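Long-range contacts in oligopeptide-binding protein AppA (Bacillus subtilis, PDB 1XOC), which binds oligopeptides, here a nonapeptide, as the solute-binding component of an ABC-type oligopeptide permease that serves sporulation and genetic competence: residues T260-S265 with S313-N318; L264-I269 with Y483-Y488; D292-V297 with G305-I310; K371-I376 with A414-W419. All coordinates share one frame; numbering follows the deposited sequence. Where two conformers were deposited one is given.

Contact 1: T260-S265 with S313-N318; sequences TDLALS and SPLSWN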
loop_
_atom_site.group_PDB
_atom_site.type_symbol
_atom_site.label_atom_id
_atom_site.label_comp_id
_atom_site.label_asym_id
_atom_site.label_seq_id
_atom_site.Cartn_x
_atom_site.Cartn_y
_atom_site.Cartn_z
ATOM N N THR A 260 -17.017 9.616 -4.008
ATOM C CA THR A 260 -15.798 9.865 -4.786
ATOM C C THR A 260 -14.878 10.885 -4.082
ATOM O O THR A 260 -15.354 11.941 -3.629
ATOM C CB THR A 260 -16.149 10.434 -6.174
ATOM O OG1 THR A 260 -16.955 9.485 -6.903
ATOM C CG2 THR A 260 -14.902 10.733 -6.949
ATOM N N ASP A 261 -13.586 10.560 -4.007
ATOM C CA ASP A 261 -12.560 11.494 -3.530
ATOM C C ASP A 261 -11.173 10.986 -3.869
ATOM O O ASP A 261 -11.009 9.864 -4.391
ATOM C CB ASP A 261 -12.698 11.707 -2.010
ATOM C CG ASP A 261 -12.428 13.134 -1.567
ATOM O OD1 ASP A 261 -11.556 13.816 -2.158
ATOM O OD2 ASP A 261 -13.154 13.586 -0.647
ATOM N N LEU A 262 -10.172 11.829 -3.653
ATOM C CA LEU A 262 -8.779 11.475 -3.894
ATOM C C LEU A 262 -8.336 10.333 -2.988
ATOM O O LEU A 262 -8.685 10.305 -1.823
ATOM C CB LEU A 262 -7.875 12.689 -3.681
ATOM C CG LEU A 262 -6.411 12.586 -4.145
ATOM C CD1 LEU A 262 -6.213 12.304 -5.628
ATOM C CD2 LEU A 262 -5.767 13.901 -3.742
ATOM N N ALA A 263 -7.646 9.347 -3.579
ATOM C CA ALA A 263 -6.999 8.251 -2.821
ATOM C C ALA A 263 -5.632 8.650 -2.276
ATOM O O ALA A 263 -4.948 9.503 -2.861
ATOM C CB ALA A 263 -6.835 7.031 -3.699
ATOM N N LEU A 264 -5.231 8.067 -1.139
ATOM C CA LEU A 264 -3.886 8.318 -0.589
ATOM C C LEU A 264 -2.880 7.384 -1.282
ATOM O O LEU A 264 -2.437 6.393 -0.722
ATOM C CB LEU A 264 -3.870 8.141 0.943
ATOM C CG LEU A 264 -2.620 8.623 1.663
ATOM C CD1 LEU A 264 -2.625 10.130 1.771
ATOM C CD2 LEU A 264 -2.558 8.044 3.053
ATOM N N SER A 265 -2.539 7.718 -2.515
ATOM C CA SER A 265 -1.900 6.758 -3.409
ATOM C C SER A 265 -1.268 7.503 -4.565
ATOM O O SER A 265 -1.630 8.657 -4.869
ATOM C CB SER A 265 -2.946 5.802 -3.942
ATOM O OG SER A 265 -2.410 4.978 -4.953
ATOM N N SER A 313 1.313 12.056 -1.770
ATOM C CA SER A 313 -0.052 12.399 -2.129
ATOM C C SER A 313 -0.333 13.858 -1.782
ATOM O O SER A 313 0.086 14.345 -0.716
ATOM C CB SER A 313 -1.006 11.553 -1.309
ATOM O OG SER A 313 -2.322 11.919 -1.563
ATOM N N PRO A 314 -1.077 14.571 -2.657
ATOM C CA PRO A 314 -1.583 15.913 -2.300
ATOM C C PRO A 314 -2.371 15.986 -0.997
ATOM O O PRO A 314 -2.516 17.079 -0.460
ATOM C CB PRO A 314 -2.462 16.284 -3.493
ATOM C CG PRO A 314 -1.883 15.478 -4.630
ATOM C CD PRO A 314 -1.418 14.224 -4.033
ATOM N N LEU A 315 -2.844 14.862 -0.473
ATOM C CA LEU A 315 -3.542 14.831 0.804
ATOM C C LEU A 315 -2.601 15.039 1.993
ATOM O O LEU A 315 -3.044 15.355 3.095
ATOM C CB LEU A 315 -4.322 13.509 0.987
ATOM C CG LEU A 315 -5.501 13.282 0.034
ATOM C CD1 LEU A 315 -6.092 11.927 0.265
ATOM C CD2 LEU A 315 -6.543 14.353 0.255
ATOM N N SER A 316 -1.312 14.809 1.786
ATOM C CA SER A 316 -0.368 14.812 2.876
ATOM C C SER A 316 -0.050 16.233 3.314
ATOM O O SER A 316 0.180 17.129 2.484
ATOM C CB SER A 316 0.929 14.154 2.462
ATOM O OG SER A 316 1.869 14.274 3.515
ATOM N N TRP A 317 0.063 16.425 4.626
ATOM C CA TRP A 317 0.535 17.700 5.155
ATOM C C TRP A 317 1.963 17.987 4.705
ATOM O O TRP A 317 2.413 19.127 4.772
ATOM C CB TRP A 317 0.451 17.759 6.688
ATOM C CG TRP A 317 1.179 16.677 7.419
ATOM C CD1 TRP A 317 0.634 15.533 7.901
ATOM C CD2 TRP A 317 2.570 16.635 7.781
ATOM N NE1 TRP A 317 1.583 14.772 8.507
ATOM C CE2 TRP A 317 2.777 15.438 8.484
ATOM C CE3 TRP A 317 3.642 17.496 7.610
ATOM C CZ2 TRP A 317 4.028 15.061 8.984
ATOM C CZ3 TRP A 317 4.888 17.142 8.133
ATOM C CH2 TRP A 317 5.067 15.934 8.810
ATOM N N ASN A 318 2.686 16.968 4.258
ATOM C CA ASN A 318 4.068 17.159 3.837
ATOM C C ASN A 318 4.211 17.431 2.347
ATOM O O ASN A 318 5.327 17.588 1.849
ATOM C CB ASN A 318 4.879 15.919 4.194
ATOM C CG ASN A 318 6.360 16.205 4.338
ATOM O OD1 ASN A 318 6.767 17.267 4.805
ATOM N ND2 ASN A 318 7.180 15.250 3.925
HETATM O O HOH W 1 -2.979 10.973 -3.922
#
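Leu262 and Leu315 lie alongside each other, pointing opposite ways, with Leu262 CD2 3.8 Å from Leu315 CG. Leu262 CD2 also lies 4.1 Å from Pro314 CB, the two side chains nearly at right angles. Leu264 adds a second apolar touch, its CD1 3.8 Å from Ser313 CB and also near Leu315 CB. Leu264 CG stands opposite the backbone N (chi1 -169°), beside the carbonyl carbon, and this brings CD1 to the turn although the side chain does not set out toward it.

No direct hydrogen bond joins the segments; a water bridges them. It donates to Ala263 O at 2.7 Å and to Ser265 O, and accepts from Ser313 OG at 2.6 Å. That hydroxyl is positioned by its own turn: Ser313 OG accepts from Leu315 N at 3.2 Å with an N-H...O angle of 165°, an ST turn laid over the type I turn Ser313 to Ser316. On the facing side, Leu264 is the centre of an inverse gamma turn between strands 256-262 and 265-271. Ala263 and Ser265 pack on an aromatic side chain of the bound peptide, so the turn backs a stretch lining the peptide site.

The chemistry is therefore divided: carbons of leucine, proline and serine supply the direct touch, while the polar link runs through a water that gives both protons to carbonyls and accepts one from Ser313.

Contact 2: L264-I269 with Y483-Y488; sequences LSYVYI and YTFLYY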
loop_
_atom_site.group_PDB
_atom_site.type_symbol
_atom_site.label_atom_id
_atom_site.label_comp_id
_atom_site.label_asym_id
_atom_site.label_seq_id
_atom_site.Cartn_x
_atom_site.Cartn_y
_atom_site.Cartn_z
ATOM N N LEU A 264 -5.231 8.067 -1.139
ATOM C CA LEU A 264 -3.886 8.318 -0.589
ATOM C C LEU A 264 -2.880 7.384 -1.282
ATOM O O LEU A 264 -2.437 6.393 -0.722
ATOM C CB LEU A 264 -3.870 8.141 0.943
ATOM C CG LEU A 264 -2.620 8.623 1.663
ATOM C CD1 LEU A 264 -2.625 10.130 1.771
ATOM C CD2 LEU A 264 -2.558 8.044 3.053
ATOM N N SER A 265 -2.539 7.718 -2.515
ATOM C CA SER A 265 -1.900 6.758 -3.409
ATOM C C SER A 265 -1.268 7.503 -4.565
ATOM O O SER A 265 -1.630 8.657 -4.869
ATOM C CB SER A 265 -2.946 5.802 -3.942
ATOM O OG SER A 265 -2.410 4.978 -4.953
ATOM N N TYR A 266 -0.323 6.827 -5.229
ATOM C CA TYR A 266 0.036 7.206 -6.598
ATOM C C TYR A 266 0.346 5.926 -7.368
ATOM O O TYR A 266 0.692 4.901 -6.769
ATOM C CB TYR A 266 1.176 8.248 -6.686
ATOM C CG TYR A 266 2.507 7.801 -6.114
ATOM C CD1 TYR A 266 3.369 6.952 -6.829
ATOM C CD2 TYR A 266 2.914 8.223 -4.865
ATOM C CE1 TYR A 266 4.580 6.555 -6.291
ATOM C CE2 TYR A 266 4.125 7.831 -4.316
ATOM C CZ TYR A 266 4.957 6.984 -5.051
ATOM O OH TYR A 266 6.161 6.590 -4.506
ATOM N N VAL A 267 0.239 6.043 -8.683
ATOM C CA VAL A 267 0.550 4.954 -9.620
ATOM C C VAL A 267 1.804 5.402 -10.363
ATOM O O VAL A 267 1.987 6.597 -10.628
ATOM C CB VAL A 267 -0.655 4.682 -10.545
ATOM C CG1 VAL A 267 -0.318 3.683 -11.635
ATOM C CG2 VAL A 267 -1.843 4.185 -9.699
ATOM N N TYR A 268 2.657 4.441 -10.697
ATOM C CA TYR A 268 3.991 4.720 -11.190
ATOM C C TYR A 268 4.474 3.572 -12.061
ATOM O O TYR A 268 3.904 2.515 -12.068
ATOM C CB TYR A 268 4.953 4.926 -10.018
ATOM C CG TYR A 268 5.188 3.699 -9.175
ATOM C CD1 TYR A 268 4.346 3.371 -8.145
ATOM C CD2 TYR A 268 6.252 2.861 -9.425
ATOM C CE1 TYR A 268 4.568 2.258 -7.387
ATOM C CE2 TYR A 268 6.470 1.746 -8.685
ATOM C CZ TYR A 268 5.630 1.440 -7.664
ATOM O OH TYR A 268 5.843 0.327 -6.912
ATOM N N ILE A 269 5.544 3.822 -12.800
ATOM C CA ILE A 269 6.336 2.759 -13.380
ATOM C C ILE A 269 7.616 2.606 -12.605
ATOM O O ILE A 269 8.375 3.543 -12.476
ATOM C CB ILE A 269 6.677 3.050 -14.849
ATOM C CG1 ILE A 269 5.422 3.375 -15.642
ATOM C CG2 ILE A 269 7.452 1.884 -15.455
ATOM C CD1 ILE A 269 5.697 3.856 -17.042
ATOM N N TYR A 483 11.370 6.048 -10.367
ATOM C CA TYR A 483 10.108 5.719 -11.002
ATOM C C TYR A 483 9.792 6.797 -12.037
ATOM O O TYR A 483 10.270 7.930 -11.920
ATOM C CB TYR A 483 8.931 5.790 -10.016
ATOM C CG TYR A 483 8.926 4.929 -8.765
ATOM C CD1 TYR A 483 9.713 3.804 -8.616
ATOM C CD2 TYR A 483 8.075 5.257 -7.706
ATOM C CE1 TYR A 483 9.637 3.013 -7.468
ATOM C CE2 TYR A 483 7.994 4.469 -6.547
ATOM C CZ TYR A 483 8.759 3.360 -6.433
ATOM O OH TYR A 483 8.666 2.615 -5.274
ATOM N N THR A 484 8.956 6.435 -13.013
ATOM C CA THR A 484 8.142 7.393 -13.731
ATOM C C THR A 484 6.839 7.518 -12.959
ATOM O O THR A 484 6.049 6.574 -12.873
ATOM C CB THR A 484 7.890 6.975 -15.204
ATOM O OG1 THR A 484 9.136 6.973 -15.884
ATOM C CG2 THR A 484 6.997 7.899 -15.884
ATOM N N PHE A 485 6.606 8.684 -12.388
ATOM C CA PHE A 485 5.394 8.906 -11.645
ATOM C C PHE A 485 4.284 9.127 -12.653
ATOM O O PHE A 485 4.461 9.887 -13.595
ATOM C CB PHE A 485 5.578 10.100 -10.691
ATOM C CG PHE A 485 6.622 9.848 -9.647
ATOM C CD1 PHE A 485 7.937 10.282 -9.842
ATOM C CD2 PHE A 485 6.321 9.127 -8.509
ATOM C CE1 PHE A 485 8.927 10.002 -8.900
ATOM C CE2 PHE A 485 7.293 8.851 -7.574
ATOM C CZ PHE A 485 8.597 9.293 -7.763
ATOM N N LEU A 486 3.141 8.452 -12.489
ATOM C CA LEU A 486 2.075 8.519 -13.486
ATOM C C LEU A 486 0.920 9.419 -13.057
ATOM O O LEU A 486 0.677 10.431 -13.694
ATOM C CB LEU A 486 1.600 7.107 -13.897
ATOM C CG LEU A 486 2.585 6.203 -14.684
ATOM C CD1 LEU A 486 1.946 4.830 -14.850
ATOM C CD2 LEU A 486 3.020 6.801 -16.012
ATOM N N TYR A 487 0.196 9.063 -12.002
ATOM C CA TYR A 487 -0.922 9.881 -11.558
ATOM C C TYR A 487 -1.333 9.648 -10.108
ATOM O O TYR A 487 -0.981 8.654 -9.504
ATOM C CB TYR A 487 -2.139 9.715 -12.463
ATOM C CG TYR A 487 -2.575 8.289 -12.622
ATOM C CD1 TYR A 487 -1.979 7.484 -13.556
ATOM C CD2 TYR A 487 -3.580 7.747 -11.840
ATOM C CE1 TYR A 487 -2.340 6.195 -13.709
ATOM C CE2 TYR A 487 -3.960 6.427 -12.000
ATOM C CZ TYR A 487 -3.325 5.664 -12.943
ATOM O OH TYR A 487 -3.658 4.348 -13.149
ATOM N N TYR A 488 -2.094 10.595 -9.576
ATOM C CA TYR A 488 -2.776 10.436 -8.287
ATOM C C TYR A 488 -4.218 10.015 -8.531
ATOM O O TYR A 488 -4.997 10.783 -9.099
ATOM C CB TYR A 488 -2.762 11.765 -7.524
ATOM C CG TYR A 488 -1.375 12.317 -7.325
ATOM C CD1 TYR A 488 -0.421 11.613 -6.614
ATOM C CD2 TYR A 488 -1.033 13.579 -7.801
ATOM C CE1 TYR A 488 0.869 12.116 -6.437
ATOM C CE2 TYR A 488 0.247 14.100 -7.619
ATOM C CZ TYR A 488 1.190 13.364 -6.937
ATOM O OH TYR A 488 2.462 13.889 -6.775
#
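Tyr268 and Tyr483 stack face to face, centroids 3.9 Å apart and planes 15° from parallel, with Tyr268 CD2 above the middle of the Tyr483 ring. Tyr266 OH comes to the edge of that same ring, 3.5 Å from Tyr483 CE2. Phe485 in turn directs its edge at the face of Tyr266 in an offset edge-to-face pair, planes at 67°. Tyr266 and Tyr268, alternate residues of the strand, fall on one side of the sheet, and a shared torsion, CG between backbone N and carbonyl carbon, sets how each ring stands there. On the other side Val267 CB lies over the face of Tyr487, a CH-pi contact of 3.9 Å to the centroid.

Beneath the rings the strands run antiparallel. Val267 N bonds to Tyr487 O at 3.0 Å, whereas Val267 O takes Leu486 N at 2.9 Å and, weakly, Tyr487 N: a classic beta bulge. Tyr483 OH is hydrogen-bonded to Trp419 NE1; an alanine here, lacking ring and hydroxyl, would probably leave Tyr268 freer to turn and Trp419 NE1 without its partner.

Strand 265-271 sits between 483-496 and 414-420. Helix 371-385 packs against Val267, Ile269 and Tyr487, and the bound peptide touches Val267 and Tyr487.

Contact 3: D292-V297 with G305-I310; sequences DRESIV and GEVAYI. With ZN (zinc ion), chain I.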
loop_
_atom_site.group_PDB
_atom_site.type_symbol
_atom_site.label_atom_id
_atom_site.label_comp_id
_atom_site.label_asym_id
_atom_site.label_seq_id
_atom_site.Cartn_x
_atom_site.Cartn_y
_atom_site.Cartn_z
ATOM N N ASP A 292 3.816 10.514 -22.820
ATOM C CA ASP A 292 2.833 11.577 -22.817
ATOM C C ASP A 292 1.862 11.298 -21.679
ATOM O O ASP A 292 0.766 10.763 -21.883
ATOM C CB ASP A 292 2.112 11.634 -24.164
ATOM C CG ASP A 292 1.226 12.864 -24.308
ATOM O OD1 ASP A 292 0.799 13.141 -25.454
ATOM O OD2 ASP A 292 0.948 13.533 -23.276
ATOM N N ARG A 293 2.277 11.639 -20.469
ATOM C CA ARG A 293 1.494 11.297 -19.282
ATOM C C ARG A 293 0.129 12.007 -19.224
ATOM O O ARG A 293 -0.845 11.460 -18.719
ATOM C CB ARG A 293 2.323 11.526 -18.013
ATOM C CG ARG A 293 3.421 10.475 -17.818
ATOM C CD ARG A 293 4.253 10.736 -16.601
ATOM N NE ARG A 293 5.069 11.900 -16.834
ATOM C CZ ARG A 293 5.531 12.720 -15.896
ATOM N NH1 ARG A 293 5.266 12.547 -14.603
ATOM N NH2 ARG A 293 6.271 13.741 -16.283
ATOM N N GLU A 294 0.033 13.205 -19.792
ATOM C CA GLU A 294 -1.267 13.886 -19.854
ATOM C C GLU A 294 -2.230 13.123 -20.765
ATOM O O GLU A 294 -3.412 12.957 -20.452
ATOM C CB GLU A 294 -1.086 15.332 -20.307
ATOM C CG GLU A 294 -0.064 16.087 -19.463
ATOM C CD GLU A 294 -0.655 17.299 -18.813
ATOM O OE1 GLU A 294 -0.498 18.407 -19.378
ATOM O OE2 GLU A 294 -1.306 17.124 -17.749
ATOM N N SER A 295 -1.723 12.645 -21.901
ATOM C CA SER A 295 -2.538 11.838 -22.801
ATOM C C SER A 295 -2.954 10.518 -22.146
ATOM O O SER A 295 -4.067 10.043 -22.348
ATOM C CB SER A 295 -1.777 11.584 -24.101
ATOM O OG SER A 295 -2.484 10.687 -24.942
ATOM N N ILE A 296 -2.056 9.918 -21.368
ATOM C CA ILE A 296 -2.392 8.700 -20.617
ATOM C C ILE A 296 -3.608 8.942 -19.725
ATOM O O ILE A 296 -4.575 8.185 -19.763
ATOM C CB ILE A 296 -1.180 8.174 -19.793
ATOM C CG1 ILE A 296 -0.206 7.474 -20.749
ATOM C CG2 ILE A 296 -1.642 7.248 -18.648
ATOM C CD1 ILE A 296 1.126 7.137 -20.152
ATOM N N VAL A 297 -3.563 9.995 -18.931
ATOM C CA VAL A 297 -4.679 10.349 -18.063
ATOM C C VAL A 297 -5.952 10.641 -18.871
ATOM O O VAL A 297 -7.033 10.180 -18.508
ATOM C CB VAL A 297 -4.300 11.527 -17.151
ATOM C CG1 VAL A 297 -5.512 12.065 -16.370
ATOM C CG2 VAL A 297 -3.213 11.089 -16.177
ATOM N N GLY A 305 -8.293 12.181 -12.696
ATOM C CA GLY A 305 -7.007 11.953 -12.068
ATOM C C GLY A 305 -6.040 13.013 -12.576
ATOM O O GLY A 305 -6.252 13.613 -13.601
ATOM N N GLU A 306 -4.966 13.247 -11.833
ATOM C CA GLU A 306 -3.967 14.232 -12.205
ATOM C C GLU A 306 -2.588 13.583 -12.330
ATOM O O GLU A 306 -2.247 12.689 -11.561
ATOM C CB GLU A 306 -3.869 15.289 -11.113
ATOM C CG GLU A 306 -5.114 16.109 -10.942
ATOM C CD GLU A 306 -5.533 16.835 -12.193
ATOM O OE1 GLU A 306 -4.659 17.420 -12.912
ATOM O OE2 GLU A 306 -6.767 16.874 -12.437
ATOM N N VAL A 307 -1.785 14.082 -13.272
ATOM C CA VAL A 307 -0.435 13.585 -13.425
ATOM C C VAL A 307 0.351 13.878 -12.145
ATOM O O VAL A 307 0.226 14.965 -11.578
ATOM C CB VAL A 307 0.271 14.221 -14.661
ATOM C CG1 VAL A 307 1.735 13.816 -14.743
ATOM C CG2 VAL A 307 -0.426 13.816 -15.940
ATOM N N ALA A 308 1.184 12.926 -11.748
ATOM C CA ALA A 308 2.005 12.983 -10.536
ATOM C C ALA A 308 3.459 13.333 -10.881
ATOM O O ALA A 308 4.037 12.757 -11.799
ATOM C CB ALA A 308 1.980 11.667 -9.821
ATOM N N TYR A 309 4.042 14.283 -10.137
ATOM C CA TYR A 309 5.449 14.624 -10.286
ATOM C C TYR A 309 6.267 14.438 -9.003
ATOM O O TYR A 309 7.497 14.596 -9.037
ATOM C CB TYR A 309 5.574 16.076 -10.714
ATOM C CG TYR A 309 4.805 16.386 -11.951
ATOM C CD1 TYR A 309 5.313 16.040 -13.196
ATOM C CD2 TYR A 309 3.561 16.987 -11.895
ATOM C CE1 TYR A 309 4.620 16.306 -14.363
ATOM C CE2 TYR A 309 2.843 17.256 -13.079
ATOM C CZ TYR A 309 3.392 16.907 -14.312
ATOM O OH TYR A 309 2.713 17.157 -15.491
ATOM N N ILE A 310 5.581 14.129 -7.896
ATOM C CA ILE A 310 6.165 14.032 -6.559
ATOM C C ILE A 310 5.762 12.695 -5.916
ATOM O O ILE A 310 4.612 12.273 -6.050
ATOM C CB ILE A 310 5.661 15.241 -5.726
ATOM C CG1 ILE A 310 6.160 16.523 -6.372
ATOM C CG2 ILE A 310 6.069 15.191 -4.263
ATOM C CD1 ILE A 310 5.469 17.726 -5.875
HETATM ZN ZN ZN I . -6.710 17.743 -14.300
#
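The guanidinium of Arg293 has Val307 CG1 over one face, 3.8 Å from Arg293 NH1, while Ala308 O lies at its edge near the plane. Ala308 O is 3.1 Å from Arg293 NH1, but the angle is too poor for a hydrogen bond. Arg293 NH2 approaches Tyr309 CE1 at 3.6 Å, the guanidinium and ring planes standing 81° apart. A bend at chi3 (-70°) turns the otherwise outstretched chain here, where NH1 bonds to Phe485 O in the adjoining strand.

Helix 293-300, N-capped by Asp292 OD2 on Ser295 N at 3.1 Å, packs on the short, weakly bonded strand 306-307, which pairs antiparallel with 483-496. A leucine in place of Arg293 would probably leave Phe485 O without this donor. Farther along the helix Val297 CG2 meets Val307 CG2 at 3.9 Å, and Val297 CG1 reaches Gly305 O. Glu306 sets out away from the helix, and its carboxylate grips a zinc ion through both oxygens, Glu306 OE2 at 2.1 Å from the metal.

Contact 4: K371-I376 with A414-W419; sequences KVREDI and AMVMGW. With ZN (zinc ion), chain F; ZN (zinc ion), chain J.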
loop_
_atom_site.group_PDB
_atom_site.type_symbol
_atom_site.label_atom_id
_atom_site.label_comp_id
_atom_site.label_asym_id
_atom_site.label_seq_id
_atom_site.Cartn_x
_atom_site.Cartn_y
_atom_site.Cartn_z
ATOM N N LYS A 371 -7.783 -3.048 -15.408
ATOM C CA LYS A 371 -7.838 -2.691 -16.796
ATOM C C LYS A 371 -7.202 -1.365 -17.149
ATOM O O LYS A 371 -6.656 -1.216 -18.217
ATOM C CB LYS A 371 -9.259 -2.794 -17.331
ATOM C CG LYS A 371 -10.209 -1.741 -16.847
ATOM C CD LYS A 371 -11.627 -1.937 -17.422
ATOM C CE LYS A 371 -12.596 -0.880 -16.886
ATOM N NZ LYS A 371 -14.001 -0.984 -17.413
ATOM N N VAL A 372 -7.256 -0.418 -16.223
ATOM C CA VAL A 372 -6.531 0.830 -16.383
ATOM C C VAL A 372 -5.024 0.582 -16.545
ATOM O O VAL A 372 -4.395 1.137 -17.441
ATOM C CB VAL A 372 -6.807 1.768 -15.196
ATOM C CG1 VAL A 372 -5.897 2.989 -15.213
ATOM C CG2 VAL A 372 -8.280 2.213 -15.209
ATOM N N ARG A 373 -4.428 -0.232 -15.676
ATOM C CA ARG A 373 -2.978 -0.485 -15.746
ATOM C C ARG A 373 -2.617 -1.327 -16.957
ATOM O O ARG A 373 -1.561 -1.100 -17.549
ATOM C CB ARG A 373 -2.469 -1.170 -14.481
ATOM C CG ARG A 373 -2.536 -0.238 -13.307
ATOM C CD ARG A 373 -2.022 -0.892 -12.030
ATOM N NE ARG A 373 -2.284 -0.065 -10.842
ATOM C CZ ARG A 373 -1.980 -0.466 -9.617
ATOM N NH1 ARG A 373 -1.393 -1.624 -9.378
ATOM N NH2 ARG A 373 -2.260 0.374 -8.607
ATOM N N GLU A 374 -3.465 -2.273 -17.302
ATOM C CA GLU A 374 -3.259 -3.049 -18.504
ATOM C C GLU A 374 -3.217 -2.114 -19.704
ATOM O O GLU A 374 -2.348 -2.230 -20.567
ATOM C CB GLU A 374 -4.337 -4.149 -18.650
ATOM C CG GLU A 374 -4.377 -5.160 -17.445
ATOM C CD GLU A 374 -5.570 -6.110 -17.489
ATOM O OE1 GLU A 374 -6.361 -6.005 -18.457
ATOM O OE2 GLU A 374 -5.719 -6.995 -16.585
ATOM N N ASP A 375 -4.164 -1.197 -19.798
ATOM C CA ASP A 375 -4.167 -0.177 -20.843
ATOM C C ASP A 375 -2.919 0.721 -20.816
ATOM O O ASP A 375 -2.333 1.038 -21.860
ATOM C CB ASP A 375 -5.399 0.723 -20.715
ATOM C CG ASP A 375 -6.693 0.002 -21.022
ATOM O OD1 ASP A 375 -7.782 0.548 -20.768
ATOM O OD2 ASP A 375 -6.643 -1.135 -21.539
ATOM N N ILE A 376 -2.532 1.173 -19.644
ATOM C CA ILE A 376 -1.320 1.972 -19.558
ATOM C C ILE A 376 -0.132 1.222 -20.107
ATOM O O ILE A 376 0.708 1.815 -20.784
ATOM C CB ILE A 376 -1.039 2.382 -18.125
ATOM C CG1 ILE A 376 -2.079 3.388 -17.664
ATOM C CG2 ILE A 376 0.380 2.986 -18.000
ATOM C CD1 ILE A 376 -2.000 3.695 -16.196
ATOM N N ALA A 414 10.427 -3.986 -15.444
ATOM C CA ALA A 414 9.679 -2.768 -15.107
ATOM C C ALA A 414 8.265 -3.171 -14.761
ATOM O O ALA A 414 7.798 -4.207 -15.195
ATOM C CB ALA A 414 9.688 -1.784 -16.258
ATOM N N MET A 415 7.569 -2.360 -13.967
ATOM C CA MET A 415 6.177 -2.663 -13.666
ATOM C C MET A 415 5.335 -1.430 -13.524
ATOM O O MET A 415 5.824 -0.408 -13.071
ATOM C CB MET A 415 6.060 -3.510 -12.413
ATOM C CG MET A 415 6.473 -2.813 -11.161
ATOM S SD MET A 415 6.288 -3.888 -9.725
ATOM C CE MET A 415 7.178 -2.908 -8.506
ATOM N N VAL A 416 4.075 -1.535 -13.925
ATOM C CA VAL A 416 3.083 -0.491 -13.636
ATOM C C VAL A 416 2.419 -0.873 -12.322
ATOM O O VAL A 416 1.833 -1.927 -12.204
ATOM C CB VAL A 416 2.027 -0.372 -14.757
ATOM C CG1 VAL A 416 1.022 0.734 -14.391
ATOM C CG2 VAL A 416 2.680 -0.119 -16.109
ATOM N N MET A 417 2.509 -0.006 -11.303
ATOM C CA MET A 417 2.184 -0.431 -9.932
ATOM C C MET A 417 1.712 0.773 -9.164
ATOM O O MET A 417 1.866 1.886 -9.645
ATOM C CB MET A 417 3.401 -1.039 -9.267
ATOM C CG MET A 417 3.232 -1.726 -7.925
ATOM S SD MET A 417 1.833 -2.806 -7.745
ATOM C CE MET A 417 2.052 -3.945 -9.088
ATOM N N GLY A 418 1.057 0.535 -8.035
ATOM C CA GLY A 418 0.750 1.636 -7.134
ATOM C C GLY A 418 1.203 1.424 -5.708
ATOM O O GLY A 418 1.400 0.301 -5.262
ATOM N N TRP A 419 1.323 2.534 -4.985
ATOM C CA TRP A 419 1.463 2.541 -3.511
ATOM C C TRP A 419 0.205 3.081 -2.846
ATOM O O TRP A 419 -0.313 4.089 -3.267
ATOM C CB TRP A 419 2.631 3.447 -3.072
ATOM C CG TRP A 419 3.994 2.839 -3.302
ATOM C CD1 TRP A 419 4.984 3.307 -4.124
ATOM C CD2 TRP A 419 4.520 1.658 -2.684
ATOM N NE1 TRP A 419 6.076 2.472 -4.075
ATOM C CE2 TRP A 419 5.817 1.446 -3.212
ATOM C CE3 TRP A 419 4.022 0.763 -1.762
ATOM C CZ2 TRP A 419 6.626 0.394 -2.805
ATOM C CZ3 TRP A 419 4.833 -0.306 -1.363
ATOM C CH2 TRP A 419 6.101 -0.487 -1.910
HETATM ZN ZN ZN F . -7.704 -7.647 -17.812
HETATM ZN ZN ZN J . -9.347 -0.898 -21.437
HETATM O O HOH W 2 -6.576 -9.539 -17.975
HETATM O O HOH W 3 -8.684 -7.344 -19.767
#
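Arg373 and Val416 run alongside, heading in opposite senses, with Arg373 CG 3.8 Å from Val416 CG1. The arginine leaves the helix with CG beside the backbone N (chi1 -69°) and is fully extended from CG to NE, so its aliphatic part passes the valine before its flat end arrives over the strand. Val416 CG1 is the branch that meets this chain; its other branch, Val416 CG2, faces Ile376 CG2 at 4.3 Å.

At the far end one face of the guanidinium rests over the Met417–Gly418 backbone, with Met417 CA and Gly418 N over that face. Gly418 N is 3.4 Å from Arg373 NH2; as both are donors, this is packing and not a bond. Met417 sets out away from the helix, yet bends at chi2 and chi3 to bring Met417 SD back to 3.8 Å from Arg373 NH1.

The axes of 371-376 and 414-419 make 147° between N-to-C directions, nearer antiparallel than parallel. Facing away from the strand, Glu374 holds a zinc ion through Glu374 OE1 at 2.2 Å and OE2, joined by two waters.

With one face over the Met417–Gly418 backbone, Arg373 spends its N-H groups elsewhere: NH1 on Asn367 OD1, NH2 on the backbone of the bound peptide, which also pairs antiparallel with Gly418 and Trp419. Apolar packing of its chain probably helps to position the end that hydrogen-bonds the bound peptide.

From the N terminus, 260-265 and 264-269 overlap, so contacts 1 and 2 start from the same part of the chain. Contact 3 opens at 292-297 and closes first, at 305-310, nested in the loop that contact 1 closes at 313-318. Contact 4 then opens and closes in series with contacts 1 and 3. Contact 2 closes last, at 483-488, so its long loop contains contacts 3 and 4. All four reach one mixed sheet: strand 483-496 neighbours 256-262, 265-271 and 306-307, while 265-271 also borders 414-420. Helices 293-300 and 371-385 touch through Ile296 and Ile376, linking contacts 3 and 4.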